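Local coordinates for protein O-methyltransferase (Saccharopolyspora spinosa, PDB 4CE0) that probably transfers a methyl group from S-adenosylmethionine to the 4'-hydroxyl of the rhamnose of spinosyns, with magnesium bound at the active site, at residues T53-L57 with E58-N62; H65-E68 with A69-D73; L139-L143 with E144-Q148; N149-Y153 with G154-E158. All coordinates share one frame; numbering follows the deposited sequence.

Contact 1: residues T53-L57 with E58-N62; sequences TMIGL and ERLDN. With SAH (S-adenosyl-L-homocysteine), chain B.
Thr53 CG2 and Leu60 CD1 meet tip to tip at 4.1 Å, while the threonine hydroxyl serves the ligand: Thr53 OG1 donates to OXT of S-adenosyl-L-homocysteine at 2.6 Å. With chi1 at -173°, OG1 lies opposite its own backbone N and beside the carbonyl carbon, on the side from which Ile55 N reaches it in a nearly straight capping bond (3.2 Å, 172°). Ile55 also crosses Leu60 at about a right angle, CD1 meeting Leu60 CD2 at 3.9 Å. This is the loop entering helix 56-73 of the Rossmann-like methyltransferase fold, and it forms part of the S-adenosyl-L-homocysteine pocket. Gly56, with positive phi, lies in the turn leading into the helix, where Leu60 N bonds to Gly56 O and Asp61 N to Leu57 O (2.9 Å). Arg59, bent at chi2 and chi3, folds back over the backbone of Ile55 and lays one face of its guanidinium on Ile55 O, which sits 3.4 Å above the plane and over its centre. A water bridges Ile55 O and Arg59 N. Arg59 NE makes a salt bridge with the magnesium ligand Asp212 and NH1 one with Asp240, which places Arg59 in the second shell of the metal site.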
loop_
_atom_site.group_PDB
_atom_site.type_symbol
_atom_site.label_atom_id
_atom_site.label_comp_id
_atom_site.label_asym_id
_atom_site.label_seq_id
_atom_site.Cartn_x
_atom_site.Cartn_y
_atom_site.Cartn_z
ATOM N N THR A 53 0.641 9.008 -8.925
ATOM C CA THR A 53 -0.335 9.998 -9.360
ATOM C C THR A 53 -0.074 11.332 -8.697
ATOM O O THR A 53 0.437 11.384 -7.578
ATOM C CB THR A 53 -1.800 9.569 -9.042
ATOM O OG1 THR A 53 -2.694 10.508 -9.639
ATOM C CG2 THR A 53 -2.065 9.524 -7.542
ATOM N N MET A 54 -0.460 12.401 -9.402
ATOM C CA MET A 54 -0.320 13.753 -8.927
ATOM C C MET A 54 -1.668 14.316 -8.446
ATOM O O MET A 54 -1.733 15.435 -7.917
ATOM C CB MET A 54 0.318 14.632 -10.020
ATOM C CG MET A 54 -0.604 15.026 -11.172
ATOM S SD MET A 54 0.159 16.207 -12.309
ATOM C CE MET A 54 1.447 15.249 -13.111
ATOM N N ILE A 55 -2.748 13.535 -8.569
ATOM C CA ILE A 55 -4.067 14.111 -8.294
ATOM C C ILE A 55 -4.486 14.263 -6.835
ATOM O O ILE A 55 -5.488 14.921 -6.573
ATOM C CB ILE A 55 -5.218 13.401 -9.091
ATOM C CG1 ILE A 55 -5.530 12.036 -8.505
ATOM C CG2 ILE A 55 -4.861 13.348 -10.550
ATOM C CD1 ILE A 55 -6.756 11.326 -9.128
ATOM N N GLY A 56 -3.763 13.646 -5.894
ATOM C CA GLY A 56 -4.061 13.785 -4.485
ATOM C C GLY A 56 -5.206 12.895 -4.029
ATOM O O GLY A 56 -5.898 12.302 -4.863
ATOM N N LEU A 57 -5.418 12.842 -2.707
ATOM C CA LEU A 57 -6.361 11.927 -2.094
ATOM C C LEU A 57 -7.819 12.302 -2.345
ATOM O O LEU A 57 -8.685 11.430 -2.437
ATOM C CB LEU A 57 -6.121 11.864 -0.579
ATOM C CG LEU A 57 -4.838 11.254 0.014
ATOM C CD1 LEU A 57 -4.869 11.315 1.574
ATOM C CD2 LEU A 57 -4.604 9.817 -0.445
ATOM N N GLU A 58 -8.108 13.599 -2.381
ATOM C CA GLU A 58 -9.481 14.081 -2.567
ATOM C C GLU A 58 -9.988 13.693 -3.954
ATOM O O GLU A 58 -11.135 13.250 -4.138
ATOM C CB GLU A 58 -9.564 15.603 -2.399
ATOM C CG GLU A 58 -10.071 16.014 -1.042
ATOM C CD GLU A 58 -9.868 17.503 -0.737
ATOM O OE1 GLU A 58 -8.923 18.127 -1.285
ATOM O OE2 GLU A 58 -10.649 18.041 0.075
ATOM N N ARG A 59 -9.133 13.842 -4.942
ATOM C CA ARG A 59 -9.563 13.462 -6.295
ATOM C C ARG A 59 -9.572 11.925 -6.506
ATOM O O ARG A 59 -10.358 11.394 -7.281
ATOM C CB ARG A 59 -8.765 14.239 -7.333
ATOM C CG ARG A 59 -8.897 15.763 -7.111
ATOM C CD ARG A 59 -8.877 16.559 -8.386
ATOM N NE ARG A 59 -7.587 16.560 -9.072
ATOM C CZ ARG A 59 -6.569 17.352 -8.759
ATOM N NH1 ARG A 59 -6.648 18.190 -7.730
ATOM N NH2 ARG A 59 -5.468 17.305 -9.471
ATOM N N LEU A 60 -8.729 11.203 -5.784
ATOM C CA LEU A 60 -8.775 9.742 -5.851
ATOM C C LEU A 60 -10.060 9.274 -5.165
ATOM O O LEU A 60 -10.670 8.280 -5.595
ATOM C CB LEU A 60 -7.547 9.116 -5.179
ATOM C CG LEU A 60 -6.265 8.959 -5.981
ATOM C CD1 LEU A 60 -5.184 8.517 -5.029
ATOM C CD2 LEU A 60 -6.415 7.975 -7.143
ATOM N N ASP A 61 -10.508 9.999 -4.126
ATOM C CA ASP A 61 -11.766 9.637 -3.459
ATOM C C ASP A 61 -12.928 9.879 -4.410
ATOM O O ASP A 61 -13.925 9.144 -4.438
ATOM C CB ASP A 61 -12.031 10.454 -2.190
ATOM C CG ASP A 61 -11.069 10.133 -1.047
ATOM O OD1 ASP A 61 -10.371 9.100 -1.075
ATOM O OD2 ASP A 61 -11.025 10.941 -0.093
ATOM N N ASN A 62 -12.852 10.953 -5.167
ATOM C CA ASN A 62 -13.904 11.195 -6.146
ATOM C C ASN A 62 -13.923 10.063 -7.163
ATOM O O ASN A 62 -14.996 9.540 -7.567
ATOM C CB ASN A 62 -13.698 12.552 -6.824
ATOM C CG ASN A 62 -14.522 12.697 -8.094
ATOM O OD1 ASN A 62 -14.027 12.450 -9.198
ATOM N ND2 ASN A 62 -15.784 13.046 -7.938
HETATM N N SAH B . -1.060 11.974 -12.299
HETATM C CA SAH B . -1.918 12.557 -13.343
HETATM C CB SAH B . -1.300 12.718 -14.710
HETATM C CG SAH B . -1.872 13.504 -15.889
HETATM S SD SAH B . -0.489 14.559 -16.421
HETATM C C SAH B . -2.935 11.488 -13.384
HETATM O O SAH B . -3.658 11.494 -14.367
HETATM O OXT SAH B . -2.811 10.722 -12.243
HETATM C "C5'" SAH B . -0.948 14.940 -18.149
HETATM C "C4'" SAH B . -0.776 13.766 -19.124
HETATM O "O4'" SAH B . -1.486 14.005 -20.320
HETATM C "C3'" SAH B . 0.669 13.508 -19.561
HETATM O "O3'" SAH B . 0.979 12.169 -19.230
HETATM C "C2'" SAH B . 0.738 13.770 -21.070
HETATM O "O2'" SAH B . 1.636 12.964 -21.863
HETATM C "C1'" SAH B . -0.732 13.596 -21.460
HETATM N N9 SAH B . -1.215 14.372 -22.627
HETATM C C8 SAH B . -1.601 15.696 -22.604
HETATM N N7 SAH B . -2.034 16.019 -23.830
HETATM C C5 SAH B . -1.973 14.929 -24.625
HETATM C C6 SAH B . -2.286 14.695 -25.966
HETATM N N6 SAH B . -2.773 15.664 -26.739
HETATM N N1 SAH B . -2.086 13.448 -26.508
HETATM C C2 SAH B . -1.603 12.405 -25.746
HETATM N N3 SAH B . -1.270 12.658 -24.436
HETATM C C4 SAH B . -1.482 13.878 -23.868
HETATM O O HOH W 1 -6.716 15.571 -4.460
#

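Contact 2: residues H65-E68 with A69-D73; sequences HCVE and AVLAD
The peptide carbonyls of His65 to Glu68 meet the amides of Ala69 to Ala72, each one helical turn on. Val70 N bonds to Cys66 O at 3.1 Å, Ala72 N to Glu68 O at 2.9 Å, and Leu71 N to Val67 O in the same i to i+4 manner. Ala69 N is shared: its main bond runs to His65 O (3.0 Å, 140°), and a weak, more bent one to Cys66 O (3.3 Å, 123°). Aliphatic carbons press on the same carbonyl oxygens, Ala69 CB lying 3.4 Å from His65 O and Leu71 CG 3.3 Å from Val67 O. With chi1 at -67°, Leu71 CG lies beside its own backbone N and sends CD1 back along the helix to Val67 CG1, a loose apolar touch of 4.4 Å. The Glu68 side chain, extended beyond CG, runs toward the preceding turn, where OE2 is hydrogen-bonded to Gln64 NE2. In this later half of helix 56-73, Cys66, Ala69 and Val70 pack on Phe208 of strand 207-211, and Val67 and Val70 on Phe79 of strand 78-82, while Val67, Glu68 and Leu71 lean on helix 88-100 through Val96, Leu97 and Phe100.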
loop_
_atom_site.group_PDB
_atom_site.type_symbol
_atom_site.label_atom_id
_atom_site.label_comp_id
_atom_site.label_asym_id
_atom_site.label_seq_id
_atom_site.Cartn_x
_atom_site.Cartn_y
_atom_site.Cartn_z
ATOM N N HIS A 65 -15.654 7.061 -5.729
ATOM C CA HIS A 65 -17.111 7.307 -5.633
ATOM C C HIS A 65 -17.763 7.052 -6.975
ATOM O O HIS A 65 -18.753 6.321 -7.070
ATOM C CB HIS A 65 -17.387 8.767 -5.214
ATOM C CG HIS A 65 -18.840 9.155 -5.263
ATOM N ND1 HIS A 65 -19.446 9.642 -6.402
ATOM C CD2 HIS A 65 -19.797 9.120 -4.308
ATOM C CE1 HIS A 65 -20.720 9.889 -6.147
ATOM N NE2 HIS A 65 -20.958 9.590 -4.883
ATOM N N CYS A 66 -17.175 7.609 -8.040
ATOM C CA CYS A 66 -17.723 7.422 -9.392
ATOM C C CYS A 66 -17.674 5.961 -9.892
ATOM O O CYS A 66 -18.635 5.439 -10.444
ATOM C CB CYS A 66 -17.003 8.334 -10.400
ATOM S SG CYS A 66 -17.262 10.119 -10.089
ATOM N N VAL A 67 -16.528 5.321 -9.750
ATOM C CA VAL A 67 -16.372 3.958 -10.206
ATOM C C VAL A 67 -17.342 3.086 -9.405
ATOM O O VAL A 67 -17.988 2.216 -9.991
ATOM C CB VAL A 67 -14.908 3.465 -9.989
ATOM C CG1 VAL A 67 -14.775 1.933 -10.242
ATOM C CG2 VAL A 67 -13.939 4.300 -10.848
ATOM N N GLU A 68 -17.442 3.319 -8.081
ATOM C CA GLU A 68 -18.307 2.470 -7.237
ATOM C C GLU A 68 -19.778 2.623 -7.599
ATOM O O GLU A 68 -20.544 1.657 -7.528
ATOM C CB GLU A 68 -18.090 2.733 -5.732
ATOM C CG GLU A 68 -16.827 2.013 -5.186
ATOM C CD GLU A 68 -16.544 2.259 -3.721
ATOM O OE1 GLU A 68 -17.402 2.850 -3.049
ATOM O OE2 GLU A 68 -15.462 1.849 -3.242
ATOM N N ALA A 69 -20.159 3.831 -8.005
ATOM C CA ALA A 69 -21.556 4.147 -8.320
ATOM C C ALA A 69 -21.945 3.464 -9.609
ATOM O O ALA A 69 -23.039 2.881 -9.734
ATOM C CB ALA A 69 -21.755 5.666 -8.431
ATOM N N VAL A 70 -21.044 3.541 -10.576
ATOM C CA VAL A 70 -21.231 2.872 -11.862
ATOM C C VAL A 70 -21.384 1.358 -11.699
ATOM O O VAL A 70 -22.192 0.721 -12.397
ATOM C CB VAL A 70 -20.032 3.187 -12.765
ATOM C CG1 VAL A 70 -19.667 2.040 -13.645
ATOM C CG2 VAL A 70 -20.289 4.485 -13.580
ATOM N N LEU A 71 -20.562 0.774 -10.827
ATOM C CA LEU A 71 -20.639 -0.658 -10.556
ATOM C C LEU A 71 -21.959 -1.018 -9.841
ATOM O O LEU A 71 -22.618 -1.973 -10.226
ATOM C CB LEU A 71 -19.457 -1.129 -9.712
ATOM C CG LEU A 71 -18.068 -1.081 -10.342
ATOM C CD1 LEU A 71 -17.074 -1.718 -9.377
ATOM C CD2 LEU A 71 -17.992 -1.738 -11.721
ATOM N N ALA A 72 -22.354 -0.254 -8.816
ATOM C CA ALA A 72 -23.588 -0.580 -8.087
ATOM C C ALA A 72 -24.844 -0.316 -8.923
ATOM O O ALA A 72 -25.816 -1.055 -8.836
ATOM C CB ALA A 72 -23.663 0.167 -6.873
ATOM N N ASP A 73 -24.821 0.747 -9.720
ATOM C CA ASP A 73 -25.970 1.112 -10.559
ATOM C C ASP A 73 -26.132 0.231 -11.803
ATOM O O ASP A 73 -27.199 0.227 -12.424
ATOM C CB ASP A 73 -25.847 2.568 -11.017
ATOM C CG ASP A 73 -26.022 3.555 -9.889
ATOM O OD1 ASP A 73 -26.013 3.144 -8.708
ATOM O OD2 ASP A 73 -26.171 4.753 -10.189
#

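Contact 3: residues L139-L143 with E144-Q148; sequences LGVSL and ETVRQ
Ser142 OG is gripped twice by Thr145, accepting from Thr145 OG1 at 2.7 Å and from Thr145 N at 3.1 Å. A chi1 of 67° tucks the serine hydroxyl between its own N and carbonyl carbon, turned toward the first turn of the helix. Thr145 answers with chi1 of -62°, which sets OG1 beside its backbone N and leaves CG2 anti to that N, facing Val141. There the two side chains cross at about a right angle, and Val141 CG1 presses on Thr145 CG2 at 3.5 Å, tighter than usual for two carbons. Ser142 is thus the N-cap of helix 143-152, and Val141 and Val146 on either side of the cap in sequence form a hydrophobic staple, Val141 CG1 meeting Val146 CG2 at 3.9 Å. The segment leads here from the ligand pocket, where Leu139 touches S-adenosyl-L-homocysteine. The backbone takes over from Ser142 O, which receives Val146 N at 3.0 Å, and Leu143 O, which receives Arg147 N at 2.8 Å. Outside the segments, Val141 packs on Trp85, itself a ligand-binding residue. Leu143, Val146 and Arg147 lie against Phe162 of strand 160-164, the first two of them also touching Phe113.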
loop_
_atom_site.group_PDB
_atom_site.type_symbol
_atom_site.label_atom_id
_atom_site.label_comp_id
_atom_site.label_asym_id
_atom_site.label_seq_id
_atom_site.Cartn_x
_atom_site.Cartn_y
_atom_site.Cartn_z
ATOM N N LEU A 139 6.868 15.394 -17.503
ATOM C CA LEU A 139 5.534 14.839 -17.607
ATOM C C LEU A 139 5.524 13.703 -18.625
ATOM O O LEU A 139 4.486 13.064 -18.858
ATOM C CB LEU A 139 4.587 15.932 -18.058
ATOM C CG LEU A 139 4.494 17.051 -17.032
ATOM C CD1 LEU A 139 4.041 18.354 -17.700
ATOM C CD2 LEU A 139 3.539 16.610 -15.970
ATOM N N GLY A 140 6.687 13.478 -19.237
ATOM C CA GLY A 140 6.885 12.416 -20.200
ATOM C C GLY A 140 7.299 11.119 -19.536
ATOM O O GLY A 140 8.439 10.978 -19.066
ATOM N N VAL A 141 6.368 10.168 -19.505
ATOM C CA VAL A 141 6.610 8.864 -18.905
ATOM C C VAL A 141 6.279 7.792 -19.935
ATOM O O VAL A 141 5.124 7.682 -20.399
ATOM C CB VAL A 141 5.747 8.680 -17.647
ATOM C CG1 VAL A 141 6.037 7.318 -16.964
ATOM C CG2 VAL A 141 5.955 9.846 -16.685
ATOM N N SER A 142 7.305 7.037 -20.315
ATOM C CA SER A 142 7.208 5.985 -21.328
ATOM C C SER A 142 6.187 4.887 -20.994
ATOM O O SER A 142 5.896 4.617 -19.821
ATOM C CB SER A 142 8.582 5.312 -21.503
ATOM O OG SER A 142 8.952 4.598 -20.326
ATOM N N LEU A 143 5.679 4.238 -22.035
ATOM C CA LEU A 143 4.734 3.135 -21.889
ATOM C C LEU A 143 5.378 2.039 -21.043
ATOM O O LEU A 143 4.749 1.420 -20.180
ATOM C CB LEU A 143 4.334 2.599 -23.278
ATOM C CG LEU A 143 3.341 1.424 -23.408
ATOM C CD1 LEU A 143 2.052 1.714 -22.645
ATOM C CD2 LEU A 143 3.030 1.181 -24.888
ATOM N N GLU A 144 6.662 1.824 -21.278
ATOM C CA GLU A 144 7.364 0.795 -20.556
ATOM C C GLU A 144 7.283 1.101 -19.074
ATOM O O GLU A 144 7.024 0.213 -18.271
ATOM C CB GLU A 144 8.815 0.719 -21.026
ATOM C CG GLU A 144 9.636 -0.266 -20.257
ATOM C CD GLU A 144 10.922 -0.631 -20.990
ATOM O OE1 GLU A 144 10.849 -1.169 -22.134
ATOM O OE2 GLU A 144 12.007 -0.360 -20.420
ATOM N N THR A 145 7.522 2.356 -18.714
ATOM C CA THR A 145 7.535 2.771 -17.308
ATOM C C THR A 145 6.152 2.620 -16.666
ATOM O O THR A 145 6.020 2.054 -15.571
ATOM C CB THR A 145 8.015 4.223 -17.173
ATOM O OG1 THR A 145 9.367 4.333 -17.656
ATOM C CG2 THR A 145 7.929 4.679 -15.696
ATOM N N VAL A 146 5.118 3.094 -17.357
ATOM C CA VAL A 146 3.751 2.917 -16.871
ATOM C C VAL A 146 3.378 1.432 -16.712
ATOM O O VAL A 146 2.722 1.063 -15.746
ATOM C CB VAL A 146 2.693 3.608 -17.796
ATOM C CG1 VAL A 146 1.283 3.422 -17.228
ATOM C CG2 VAL A 146 2.997 5.106 -17.989
ATOM N N ARG A 147 3.744 0.596 -17.683
ATOM C CA ARG A 147 3.468 -0.841 -17.624
ATOM C C ARG A 147 4.116 -1.425 -16.335
ATOM O O ARG A 147 3.478 -2.192 -15.586
ATOM C CB ARG A 147 4.010 -1.574 -18.895
ATOM C CG ARG A 147 2.978 -1.801 -20.054
ATOM C CD ARG A 147 3.517 -2.683 -21.266
ATOM N NE ARG A 147 3.750 -4.092 -20.884
ATOM C CZ ARG A 147 2.797 -5.025 -20.888
ATOM N NH1 ARG A 147 1.542 -4.731 -21.276
ATOM N NH2 ARG A 147 3.082 -6.258 -20.495
ATOM N N GLN A 148 5.388 -1.082 -16.104
ATOM C CA GLN A 148 6.142 -1.517 -14.927
ATOM C C GLN A 148 5.390 -1.089 -13.643
ATOM O O GLN A 148 5.262 -1.872 -12.684
ATOM C CB GLN A 148 7.569 -0.924 -14.931
ATOM C CG GLN A 148 8.561 -1.562 -15.947
ATOM C CD GLN A 148 9.889 -0.776 -16.103
ATOM O OE1 GLN A 148 9.957 0.435 -15.852
ATOM N NE2 GLN A 148 10.952 -1.479 -16.533
#

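Contact 4: residues N149-Y153 with G154-E158; sequences NFARY and GLLDE
Leu156 folds back onto the last turn of helix 143-152, setting its CB 4.0 Å from Phe150 CB and 4.1 Å from Ala151 CB; its CD1 rests against Phe150 CB and its CD2 against Ala151 CB. The chain reverses here in a Schellman motif, with Gly154 as the first residue to leave the helix, at a positive phi (66°) that by itself favours glycine. Beyond the turn, Leu155 CD1 touches Tyr153 CB at 3.9 Å, and Leu155 CB makes a looser contact with Phe150 CD2. Phe150 packs on Cys90 and Ile91 of helix 88-100, while Tyr153 packs on helix 6-16 and on Ile20 of the second subunit, so the turn also takes part in the dimer contact. Tyr153 OH is hydrogen-bonded to His52, and Asp157 forms a salt bridge with Arg94.

Across the turn the polar bonds are between backbone atoms. Gly154 N bonds to Ala151 O at 3.0 Å, approaching well above the carbonyl plane. Phe150 O takes two donors, Leu155 N (3.0 Å, 161°) and Tyr153 N, which come to it from opposite faces of its carbonyl plane. Leu156 then forms the centre of an inverse gamma turn, in which Asp157 N makes a weak bond to Leu155 O. At the edge of the Phe150 ring, close to its plane, Leu155 O stands 3.6 Å from Phe150 CD2.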
loop_
_atom_site.group_PDB
_atom_site.type_symbol
_atom_site.label_atom_id
_atom_site.label_comp_id
_atom_site.label_asym_id
_atom_site.label_seq_id
_atom_site.Cartn_x
_atom_site.Cartn_y
_atom_site.Cartn_z
ATOM N N ASN A 149 4.906 0.153 -13.628
ATOM C CA ASN A 149 4.175 0.687 -12.478
ATOM C C ASN A 149 2.951 -0.167 -12.177
ATOM O O ASN A 149 2.719 -0.503 -11.034
ATOM C CB ASN A 149 3.804 2.162 -12.689
ATOM C CG ASN A 149 5.019 3.065 -12.632
ATOM O OD1 ASN A 149 6.077 2.650 -12.146
ATOM N ND2 ASN A 149 4.886 4.281 -13.126
ATOM N N PHE A 150 2.191 -0.556 -13.200
ATOM C CA PHE A 150 1.006 -1.388 -12.963
ATOM C C PHE A 150 1.448 -2.716 -12.340
ATOM O O PHE A 150 0.765 -3.248 -11.438
ATOM C CB PHE A 150 0.227 -1.669 -14.250
ATOM C CG PHE A 150 -0.900 -0.711 -14.544
ATOM C CD1 PHE A 150 -0.643 0.493 -15.187
ATOM C CD2 PHE A 150 -2.223 -1.048 -14.265
ATOM C CE1 PHE A 150 -1.674 1.399 -15.510
ATOM C CE2 PHE A 150 -3.280 -0.151 -14.579
ATOM C CZ PHE A 150 -2.995 1.075 -15.211
ATOM N N ALA A 151 2.584 -3.234 -12.812
ATOM C CA ALA A 151 3.055 -4.551 -12.424
ATOM C C ALA A 151 3.507 -4.498 -10.983
ATOM O O ALA A 151 3.457 -5.481 -10.274
ATOM C CB ALA A 151 4.215 -5.028 -13.353
ATOM N N ARG A 152 3.903 -3.330 -10.518
ATOM C CA ARG A 152 4.307 -3.205 -9.116
ATOM C C ARG A 152 3.162 -3.503 -8.179
ATOM O O ARG A 152 3.387 -3.981 -7.070
ATOM C CB ARG A 152 4.926 -1.836 -8.841
ATOM C CG ARG A 152 6.307 -1.762 -9.495
ATOM C CD ARG A 152 6.824 -0.367 -9.708
ATOM N NE ARG A 152 8.213 -0.281 -9.254
ATOM C CZ ARG A 152 8.852 0.861 -9.046
ATOM N NH1 ARG A 152 8.227 2.028 -9.249
ATOM N NH2 ARG A 152 10.104 0.846 -8.609
ATOM N N TYR A 153 1.935 -3.246 -8.632
ATOM C CA TYR A 153 0.741 -3.438 -7.803
ATOM C C TYR A 153 0.104 -4.792 -8.085
ATOM O O TYR A 153 -0.947 -5.126 -7.519
ATOM C CB TYR A 153 -0.266 -2.288 -8.006
ATOM C CG TYR A 153 0.244 -0.920 -7.566
ATOM C CD1 TYR A 153 0.068 -0.469 -6.266
ATOM C CD2 TYR A 153 0.898 -0.078 -8.461
ATOM C CE1 TYR A 153 0.536 0.779 -5.870
ATOM C CE2 TYR A 153 1.383 1.156 -8.081
ATOM C CZ TYR A 153 1.203 1.584 -6.778
ATOM O OH TYR A 153 1.654 2.838 -6.405
ATOM N N GLY A 154 0.753 -5.588 -8.938
ATOM C CA GLY A 154 0.172 -6.837 -9.372
ATOM C C GLY A 154 -1.089 -6.647 -10.209
ATOM O O GLY A 154 -1.974 -7.490 -10.200
ATOM N N LEU A 155 -1.170 -5.547 -10.956
ATOM C CA LEU A 155 -2.374 -5.267 -11.741
ATOM C C LEU A 155 -2.145 -5.109 -13.239
ATOM O O LEU A 155 -2.981 -4.534 -13.912
ATOM C CB LEU A 155 -3.082 -4.024 -11.207
ATOM C CG LEU A 155 -3.623 -4.208 -9.787
ATOM C CD1 LEU A 155 -3.944 -2.865 -9.193
ATOM C CD2 LEU A 155 -4.868 -5.112 -9.768
ATOM N N LEU A 156 -1.038 -5.632 -13.764
ATOM C CA LEU A 156 -0.780 -5.528 -15.195
ATOM C C LEU A 156 -1.354 -6.753 -15.873
ATOM O O LEU A 156 -0.643 -7.710 -16.088
ATOM C CB LEU A 156 0.717 -5.399 -15.470
ATOM C CG LEU A 156 1.093 -5.266 -16.953
ATOM C CD1 LEU A 156 0.470 -4.016 -17.530
ATOM C CD2 LEU A 156 2.618 -5.232 -17.131
ATOM N N ASP A 157 -2.649 -6.743 -16.161
ATOM C CA ASP A 157 -3.305 -7.943 -16.702
ATOM C C ASP A 157 -4.238 -7.624 -17.884
ATOM O O ASP A 157 -4.144 -6.552 -18.497
ATOM C CB ASP A 157 -4.032 -8.704 -15.583
ATOM C CG ASP A 157 -5.302 -8.018 -15.099
ATOM O OD1 ASP A 157 -5.503 -6.814 -15.385
ATOM O OD2 ASP A 157 -6.108 -8.710 -14.421
ATOM N N GLU A 158 -5.129 -8.551 -18.206
ATOM C CA GLU A 158 -5.959 -8.464 -19.439
ATOM C C GLU A 158 -6.971 -7.327 -19.387
ATOM O O GLU A 158 -7.501 -6.907 -20.425
ATOM C CB GLU A 158 -6.736 -9.757 -19.656
ATOM C CG GLU A 158 -7.420 -10.239 -18.364
ATOM C CD GLU A 158 -8.511 -11.272 -18.598
ATOM O OE1 GLU A 158 -8.786 -11.596 -19.780
ATOM O OE2 GLU A 158 -9.090 -11.760 -17.595
#

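Overall arrangement
Two helices carry the four contacts. Contacts 1 and 2 follow each other along helix 56-73, their centres about 17 Å apart: the first meets the ligand and the magnesium shell, whereas in the second the Val67 side chain is already about 13 Å from S-adenosyl-L-homocysteine. Contacts 3 and 4 are the start and end of helix 143-152, with centres about 13 Å apart, and touch where Leu156 CD2 lies 3.5 Å from Arg147 O. The two pairs meet beside the ligand, where Met54 CE of contact 1 packs on Leu139 CD2 of contact 3 at 3.8 Å. Contacts 2 and 3 lie on opposite sides of the chain's centre, about 28 Å between centres.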